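PDB 4EHU: 2-hydroxyisocaproyl-CoA dehydratase activator from Clostridium difficile, which transfers one electron to (R)-2-hydroxyisocaproyl-CoA dehydratase as it hydrolyses ATP, and so activates that enzyme for leucine fermentation. Local coordinates for residues C125-G130 against T163-A168; S145-I150 against G188-V193. One frame throughout, in Å; residues are numbered along the deposited sequence. Where two conformers were deposited one is given.

Contact 1 (125-130 with 163-168) and contact 2 (145-150 with 188-193) lie on the same side of the chain's centre, with their own centres 14 Å apart. Their segments alternate along the chain: the loop after strand 116-122, helix 147-151, the start of helix 165-177, then helix 182-204. The two contacts meet where Gly128 CA packs against Val193 CG1 at 4.2 Å. Both have a link to the nucleotide, since Gly130 and Ser145 belong to the ANP pocket. Contact 1 also holds the two cysteines by which this subunit binds the iron-sulfur cluster. The helical region around contact 2 therefore adjoins both the cluster site and the nucleotide site of this actin-fold ATPase.

Contact 1 of 2, residues C125-G130 against T163-A168; sequences CAAGTG and TCTVFA. With SF4 (iron/sulfur cluster), chain C; ANP (phosphoaminophosphonic acid-adenylate ester), chain D.
This contact forms one subunit's half of the [4Fe-4S] site, where the loop before helix 130-140 meets the start of helix 165-177. Ala127 CB packs on Thr163 O at 3.2 Å, and Thr165 OG1 lies 3.6 Å from Ala126 CB. The same OG1 is 3.2 Å from Ala127 N, but the angle is too poor for a hydrogen bond. With chi1 at -55°, OG1 sits beside its own backbone N, which brings it within 3.3 Å of sulfide S3, beside the loop. No hydrogen bond joins the segments; the cluster does. Cys125 SG binds FE4 at 2.3 Å, and Cys164 SG binds FE1 at the same length. Each thiolate also receives a weak backbone N-H bond, from Ala127 and Phe167 respectively. The second is nearly straight (168°) and is a capping bond, with Cys164 at the N-cap position of helix 165-177. Such bonds may ease the negative charge on sulfur. Ala126 to Thr129 form a type II turn, with Gly128 at positive phi. Thr129 OG1 donates to Ala126 O at 2.8 Å and caps helix 130-140 by accepting from Arg131 N. Beyond it, Gly130 CA touches O3' of ANP. Val166 and Lys124 of the second subunit pack on Ala126 and Cys164, respectively. Two cysteines per subunit, sharing one cluster across the homodimer, are the hallmark of this family of dehydratase activators.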
ATOM      1  N   CYS A 125       4.534   1.461  -3.837  1.00 23.40           N
ATOM      2  CA  CYS A 125       3.628   0.574  -3.100  1.00 22.07           C
ATOM      3  C   CYS A 125       4.407  -0.167  -2.029  1.00 21.88           C
ATOM      4  O   CYS A 125       5.474  -0.723  -2.316  1.00 20.94           O
ATOM      5  CB  CYS A 125       3.024  -0.443  -4.082  1.00 24.20           C
ATOM      6  SG  CYS A 125       2.106  -1.811  -3.349  1.00 19.35           S
ATOM      7  N   ALA A 126       3.918  -0.181  -0.795  1.00 19.11           N
ATOM      8  CA  ALA A 126       4.659  -0.852   0.277  1.00 18.87           C
ATOM      9  C   ALA A 126       4.702  -2.381   0.112  1.00 18.42           C
ATOM     10  O   ALA A 126       5.607  -3.054   0.656  1.00 16.75           O
ATOM     11  CB  ALA A 126       4.078  -0.498   1.617  1.00 24.03           C
ATOM     12  N   ALA A 127       3.727  -2.943  -0.612  1.00 15.98           N
ATOM     13  CA  ALA A 127       3.700  -4.395  -0.760  1.00 16.48           C
ATOM     14  C   ALA A 127       4.943  -4.805  -1.543  1.00 15.95           C
ATOM     15  O   ALA A 127       5.429  -4.050  -2.396  1.00 17.36           O
ATOM     16  CB  ALA A 127       2.425  -4.824  -1.506  1.00 17.56           C
ATOM     17  N   GLY A 128       5.420  -6.013  -1.303  1.00 13.44           N
ATOM     18  CA  GLY A 128       6.551  -6.529  -2.061  1.00 15.66           C
ATOM     19  C   GLY A 128       7.843  -5.818  -1.739  1.00 18.51           C
ATOM     20  O   GLY A 128       8.766  -5.824  -2.544  1.00 18.33           O
ATOM     21  N   THR A 129       7.919  -5.259  -0.535  1.00 16.03           N
ATOM     22  CA  THR A 129       9.140  -4.647  -0.045  1.00 16.36           C
ATOM     23  C   THR A 129       9.384  -4.985   1.412  1.00 18.48           C
ATOM     24  O   THR A 129       8.550  -5.585   2.088  1.00 19.17           O
ATOM     25  CB  THR A 129       9.111  -3.081  -0.163  1.00 16.41           C
ATOM     26  OG1 THR A 129       8.298  -2.530   0.879  1.00 18.72           O
ATOM     27  CG2 THR A 129       8.578  -2.636  -1.495  1.00 17.26           C
ATOM     28  N   GLY A 130      10.547  -4.590   1.907  1.00 18.19           N
ATOM     29  CA  GLY A 130      10.845  -4.737   3.312  1.00 19.54           C
ATOM     30  C   GLY A 130       9.813  -4.098   4.231  1.00 18.43           C
ATOM     31  O   GLY A 130       9.617  -4.556   5.345  1.00 19.91           O
ATOM     32  N   THR A 163      -3.258  -8.365  -2.020  1.00 18.55           N
ATOM     33  CA  THR A 163      -1.905  -8.009  -2.386  1.00 16.90           C
ATOM     34  C   THR A 163      -1.482  -6.696  -1.696  1.00 20.02           C
ATOM     35  O   THR A 163      -0.295  -6.420  -1.625  1.00 23.34           O
ATOM     36  CB  THR A 163      -1.759  -7.816  -3.917  1.00 20.13           C
ATOM     37  OG1 THR A 163      -2.809  -6.975  -4.398  1.00 27.57           O
ATOM     38  CG2 THR A 163      -1.838  -9.152  -4.630  1.00 27.28           C
ATOM     39  N   CYS A 164      -2.449  -5.943  -1.168  1.00 18.64           N
ATOM     40  CA  CYS A 164      -2.169  -4.676  -0.493  1.00 17.97           C
ATOM     41  C   CYS A 164      -1.669  -4.941   0.927  1.00 17.20           C
ATOM     42  O   CYS A 164      -2.208  -5.801   1.637  1.00 20.54           O
ATOM     43  CB  CYS A 164      -3.459  -3.866  -0.446  1.00 17.74           C
ATOM     44  SG  CYS A 164      -3.441  -2.395   0.624  1.00 20.35           S
ATOM     45  N   THR A 165      -0.641  -4.214   1.346  1.00 16.69           N
ATOM     46  CA  THR A 165      -0.131  -4.337   2.711  1.00 19.66           C
ATOM     47  C   THR A 165      -1.226  -4.146   3.763  1.00 17.48           C
ATOM     48  O   THR A 165      -1.296  -4.900   4.748  1.00 20.70           O
ATOM     49  CB  THR A 165       0.968  -3.288   2.978  1.00 21.70           C
ATOM     50  OG1 THR A 165       2.009  -3.401   1.992  1.00 18.82           O
ATOM     51  CG2 THR A 165       1.547  -3.453   4.377  1.00 23.74           C
ATOM     52  N   VAL A 166      -2.069  -3.143   3.568  1.00 17.95           N
ATOM     53  CA  VAL A 166      -3.080  -2.790   4.561  1.00 19.86           C
ATOM     54  C   VAL A 166      -4.125  -3.891   4.664  1.00 21.84           C
ATOM     55  O   VAL A 166      -4.453  -4.334   5.755  1.00 21.49           O
ATOM     56  CB  VAL A 166      -3.759  -1.452   4.222  1.00 20.60           C
ATOM     57  CG1 VAL A 166      -4.787  -1.124   5.290  1.00 21.45           C
ATOM     58  CG2 VAL A 166      -2.674  -0.371   4.129  1.00 22.72           C
ATOM     59  N   PHE A 167      -4.657  -4.323   3.525  1.00 21.58           N
ATOM     60  CA  PHE A 167      -5.646  -5.400   3.541  1.00 21.92           C
ATOM     61  C   PHE A 167      -5.025  -6.731   3.997  1.00 20.24           C
ATOM     62  O   PHE A 167      -5.680  -7.522   4.679  1.00 23.39           O
ATOM     63  CB  PHE A 167      -6.307  -5.562   2.169  1.00 20.65           C
ATOM     64  CG  PHE A 167      -7.141  -4.381   1.751  1.00 22.29           C
ATOM     65  CD1 PHE A 167      -7.930  -3.702   2.676  1.00 21.82           C
ATOM     66  CD2 PHE A 167      -7.138  -3.949   0.438  1.00 24.99           C
ATOM     67  CE1 PHE A 167      -8.708  -2.613   2.294  1.00 28.77           C
ATOM     68  CE2 PHE A 167      -7.914  -2.849   0.045  1.00 23.72           C
ATOM     69  CZ  PHE A 167      -8.706  -2.182   0.974  1.00 22.91           C
ATOM     70  N   ALA A 168      -3.770  -6.974   3.640  1.00 18.83           N
ATOM     71  CA  ALA A 168      -3.100  -8.218   4.033  1.00 20.93           C
ATOM     72  C   ALA A 168      -2.913  -8.233   5.550  1.00 22.08           C
ATOM     73  O   ALA A 168      -3.022  -9.279   6.184  1.00 23.93           O
ATOM     74  CB  ALA A 168      -1.745  -8.344   3.325  1.00 19.54           C
TER
HETATM   75 FE1  SF4 C 301      -1.749  -1.156  -0.420  1.00 15.94          FE
HETATM   76 FE2  SF4 C 301      -0.068   0.880  -0.450  1.00 17.13          FE
HETATM   77 FE3  SF4 C 301      -2.060   0.610  -2.288  1.00 17.27          FE
HETATM   78 FE4  SF4 C 301       0.247  -0.986  -2.266  1.00 17.92          FE
HETATM   79  S1  SF4 C 301       0.038   1.191  -2.615  1.00 18.09           S
HETATM   80  S2  SF4 C 301      -1.846  -1.609  -2.520  1.00 16.16           S
HETATM   81  S3  SF4 C 301       0.469  -1.272  -0.061  1.00 16.01           S
HETATM   82  S4  SF4 C 301      -2.275   1.031  -0.156  1.00 15.40           S
HETATM   83  PG  ANP D 302      15.668   1.182  -0.437  1.00 18.56           P
HETATM   84  O1G ANP D 302      15.778   2.700  -0.522  1.00 19.89           O
HETATM   85  O2G ANP D 302      16.763   0.534  -1.246  1.00 19.33           O
HETATM   86  O3G ANP D 302      14.321   0.678  -0.778  1.00 20.61           O
HETATM   87  PB  ANP D 302      17.289   0.319   1.973  1.00 19.07           P
HETATM   88  O1B ANP D 302      17.567   1.117   3.219  1.00 21.23           O
HETATM   89  O2B ANP D 302      18.456   0.155   0.997  1.00 17.41           O
HETATM   90  N3B ANP D 302      15.841   0.930   1.251  1.00 18.01           N
HETATM   91  PA  ANP D 302      17.866  -2.404   2.808  1.00 18.79           P
HETATM   92  O1A ANP D 302      18.891  -1.902   3.764  1.00 19.66           O
HETATM   93  O2A ANP D 302      18.261  -3.053   1.500  1.00 17.97           O
HETATM   94  O3A ANP D 302      16.865  -1.187   2.429  1.00 18.26           O
HETATM   95  O5' ANP D 302      16.819  -3.396   3.516  1.00 18.30           O
HETATM   96  C5' ANP D 302      16.013  -2.938   4.606  1.00 19.73           C
HETATM   97  C4' ANP D 302      15.239  -4.123   5.175  1.00 26.26           C
HETATM   98  O4' ANP D 302      15.842  -5.409   5.161  1.00 22.75           O
HETATM   99  C3' ANP D 302      14.113  -4.025   6.187  1.00 23.33           C
HETATM  100  O3' ANP D 302      12.964  -3.381   5.619  1.00 22.02           O
HETATM  101  C2' ANP D 302      13.901  -5.489   6.587  1.00 25.59           C
HETATM  102  O2' ANP D 302      12.675  -6.031   6.065  1.00 25.85           O
HETATM  103  C1' ANP D 302      15.079  -6.273   6.009  1.00 22.88           C
HETATM  104  N9  ANP D 302      16.027  -6.755   7.031  1.00 21.97           N
HETATM  105  C8  ANP D 302      16.928  -6.019   7.713  1.00 23.52           C
HETATM  106  N7  ANP D 302      17.671  -6.807   8.530  1.00 23.49           N
HETATM  107  C5  ANP D 302      17.228  -8.076   8.349  1.00 20.90           C
HETATM  108  C6  ANP D 302      17.573  -9.397   8.880  1.00 22.14           C
HETATM  109  N6  ANP D 302      18.553  -9.501   9.811  1.00 23.58           N
HETATM  110  N1  ANP D 302      16.880 -10.469   8.419  1.00 20.67           N
HETATM  111  C2  ANP D 302      15.912 -10.366   7.497  1.00 22.10           C
HETATM  112  N3  ANP D 302      15.538  -9.187   6.976  1.00 20.97           N
HETATM  113  C4  ANP D 302      16.157  -8.041   7.354  1.00 20.77           C

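Contact 2 of 2, residues S145-I150 against G188-V193; sequences SELGSI and GIHTSV
His190 reaches from helix 182-204 to helix 147-151 and meets Leu147 there. These two residues bury most of the surface in the contact. Gly148 and Ile189 add small shares, though Ile189 makes no close contact across the segments. The imidazole comes in by its edge. Its CE1 lies 3.4 Å from Leu147 O, and its NE2 is 3.5 Å from Leu147 CB. Leu147 O and Gly148 N both lie near the ring plane, so the ring points at the peptide link between these residues instead of laying a face on it. His190 CG lies anti to the carbonyl carbon (chi1 -69°), which directs the ring from helix 182-204 to Leu147. Gly148 N is 4.2 Å from CE1. No hydrogen bond crosses this contact, and the backbones stay well apart, with Leu147 CA and His190 CA separated by 8.7 Å. Leu147 O has a weak bond from Ser151 OG, while Gly148 O is bonded by Arg224 NH2. The Leu147 side chain also touches Val186, one turn earlier on helix 182-204, and Asn219 touches both Leu147 and His190. Ile222 of helix 220-230 packs on His190, and Ile189 touches Leu133 and Met136 of helix 130-140, which places helix 182-204 among three neighbouring helices.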
ATOM      1  N   SER A 145      14.327 -10.557  11.740  1.00 21.85           N
ATOM      2  CA  SER A 145      15.483 -11.458  11.600  1.00 21.27           C
ATOM      3  C   SER A 145      15.142 -12.925  11.867  1.00 19.42           C
ATOM      4  O   SER A 145      15.943 -13.803  11.553  1.00 22.94           O
ATOM      5  CB  SER A 145      16.628 -11.020  12.517  1.00 23.71           C
ATOM      6  OG  SER A 145      16.298 -11.236  13.879  1.00 24.16           O
ATOM      7  N   GLU A 146      13.983 -13.183  12.473  1.00 19.59           N
ATOM      8  CA  GLU A 146      13.580 -14.557  12.778  1.00 22.11           C
ATOM      9  C   GLU A 146      12.631 -15.150  11.739  1.00 22.17           C
ATOM     10  O   GLU A 146      12.366 -16.355  11.792  1.00 20.49           O
ATOM     11  CB  GLU A 146      12.876 -14.633  14.138  1.00 30.49           C
ATOM     12  CG  GLU A 146      13.614 -13.979  15.294  1.00 34.47           C
ATOM     13  CD  GLU A 146      12.691 -13.682  16.471  1.00 62.92           C
ATOM     14  OE1 GLU A 146      12.676 -12.524  16.942  1.00 69.39           O
ATOM     15  OE2 GLU A 146      11.976 -14.604  16.924  1.00 63.95           O
ATOM     16  N   LEU A 147      12.092 -14.328  10.832  1.00 19.60           N
ATOM     17  CA  LEU A 147      11.079 -14.805   9.882  1.00 19.38           C
ATOM     18  C   LEU A 147      11.562 -15.985   9.038  1.00 20.10           C
ATOM     19  O   LEU A 147      10.822 -16.938   8.831  1.00 18.07           O
ATOM     20  CB  LEU A 147      10.632 -13.671   8.948  1.00 17.88           C
ATOM     21  CG  LEU A 147       9.942 -12.498   9.651  1.00 19.84           C
ATOM     22  CD1 LEU A 147       9.615 -11.386   8.622  1.00 21.61           C
ATOM     23  CD2 LEU A 147       8.670 -12.941  10.363  1.00 25.28           C
ATOM     24  N   GLY A 148      12.786 -15.908   8.530  1.00 17.92           N
ATOM     25  CA  GLY A 148      13.303 -16.933   7.643  1.00 17.58           C
ATOM     26  C   GLY A 148      13.303 -18.292   8.324  1.00 19.74           C
ATOM     27  O   GLY A 148      12.846 -19.294   7.766  1.00 18.93           O
ATOM     28  N   SER A 149      13.823 -18.328   9.545  0.60 19.12           N
ATOM     29  CA  SER A 149      13.971 -19.584  10.268  0.60 19.55           C
ATOM     30  C   SER A 149      12.591 -20.115  10.661  0.60 17.54           C
ATOM     31  O   SER A 149      12.335 -21.324  10.597  0.60 22.99           O
ATOM     32  CB  SER A 149      14.852 -19.373  11.500  0.60 26.79           C
ATOM     33  OG  SER A 149      14.879 -20.525  12.333  0.60 26.61           O
ATOM     34  N   ILE A 150      11.694 -19.220  11.063  1.00 19.80           N
ATOM     35  CA  ILE A 150      10.356 -19.645  11.473  1.00 19.39           C
ATOM     36  C   ILE A 150       9.649 -20.302  10.295  1.00 22.32           C
ATOM     37  O   ILE A 150       9.018 -21.361  10.443  1.00 18.94           O
ATOM     38  CB  ILE A 150       9.540 -18.461  12.000  1.00 22.17           C
ATOM     39  CG1 ILE A 150      10.045 -18.103  13.403  1.00 28.05           C
ATOM     40  CG2 ILE A 150       8.036 -18.794  12.026  1.00 23.72           C
ATOM     41  CD1 ILE A 150       9.618 -16.728  13.877  1.00 27.25           C
ATOM     42  N   GLY A 188       3.041 -17.628   4.431  1.00 14.53           N
ATOM     43  CA  GLY A 188       2.092 -16.917   3.575  1.00 16.74           C
ATOM     44  C   GLY A 188       2.548 -15.499   3.313  1.00 17.75           C
ATOM     45  O   GLY A 188       2.421 -15.014   2.206  1.00 15.96           O
ATOM     46  N   ILE A 189       3.059 -14.841   4.348  1.00 17.01           N
ATOM     47  CA  ILE A 189       3.607 -13.488   4.227  1.00 17.09           C
ATOM     48  C   ILE A 189       4.771 -13.467   3.216  1.00 16.22           C
ATOM     49  O   ILE A 189       4.865 -12.578   2.381  1.00 16.59           O
ATOM     50  CB  ILE A 189       4.071 -13.011   5.618  1.00 19.59           C
ATOM     51  CG1 ILE A 189       2.850 -12.570   6.453  1.00 19.94           C
ATOM     52  CG2 ILE A 189       5.115 -11.897   5.501  1.00 22.32           C
ATOM     53  CD1 ILE A 189       3.174 -12.493   7.959  1.00 24.50           C
ATOM     54  N   HIS A 190       5.636 -14.480   3.266  1.00 13.77           N
ATOM     55  CA  HIS A 190       6.744 -14.566   2.344  1.00 12.86           C
ATOM     56  C   HIS A 190       6.265 -14.788   0.928  1.00 13.75           C
ATOM     57  O   HIS A 190       6.790 -14.204  -0.020  1.00 14.68           O
ATOM     58  CB  HIS A 190       7.696 -15.683   2.771  1.00 13.95           C
ATOM     59  CG  HIS A 190       8.436 -15.377   4.023  1.00 13.04           C
ATOM     60  ND1 HIS A 190       9.050 -16.356   4.776  1.00 14.94           N
ATOM     61  CD2 HIS A 190       8.716 -14.201   4.625  1.00 20.41           C
ATOM     62  CE1 HIS A 190       9.631 -15.792   5.822  1.00 17.09           C
ATOM     63  NE2 HIS A 190       9.441 -14.488   5.753  1.00 17.47           N
ATOM     64  N   THR A 191       5.256 -15.620   0.773  1.00 14.01           N
ATOM     65  CA  THR A 191       4.744 -15.890  -0.545  1.00 14.01           C
ATOM     66  C   THR A 191       4.132 -14.608  -1.133  1.00 17.01           C
ATOM     67  O   THR A 191       4.317 -14.335  -2.298  1.00 15.35           O
ATOM     68  CB  THR A 191       3.721 -17.024  -0.494  1.00 15.87           C
ATOM     69  OG1 THR A 191       4.438 -18.234  -0.236  1.00 15.18           O
ATOM     70  CG2 THR A 191       2.958 -17.130  -1.835  1.00 15.52           C
ATOM     71  N   SER A 192       3.458 -13.812  -0.314  1.00 14.78           N
ATOM     72  CA  SER A 192       2.944 -12.514  -0.792  1.00 14.52           C
ATOM     73  C   SER A 192       4.043 -11.654  -1.412  1.00 16.16           C
ATOM     74  O   SER A 192       3.891 -11.132  -2.517  1.00 16.75           O
ATOM     75  CB  SER A 192       2.295 -11.755   0.358  1.00 19.32           C
ATOM     76  OG  SER A 192       1.086 -12.384   0.729  1.00 23.93           O
ATOM     77  N   VAL A 193       5.163 -11.516  -0.711  1.00 15.26           N
ATOM     78  CA  VAL A 193       6.240 -10.655  -1.196  1.00 16.57           C
ATOM     79  C   VAL A 193       6.800 -11.268  -2.471  1.00 15.85           C
ATOM     80  O   VAL A 193       6.995 -10.579  -3.475  1.00 16.02           O
ATOM     81  CB  VAL A 193       7.339 -10.530  -0.144  1.00 17.00           C
ATOM     82  CG1 VAL A 193       8.622  -9.885  -0.751  1.00 14.92           C
ATOM     83  CG2 VAL A 193       6.803  -9.741   1.048  1.00 15.46           C
TER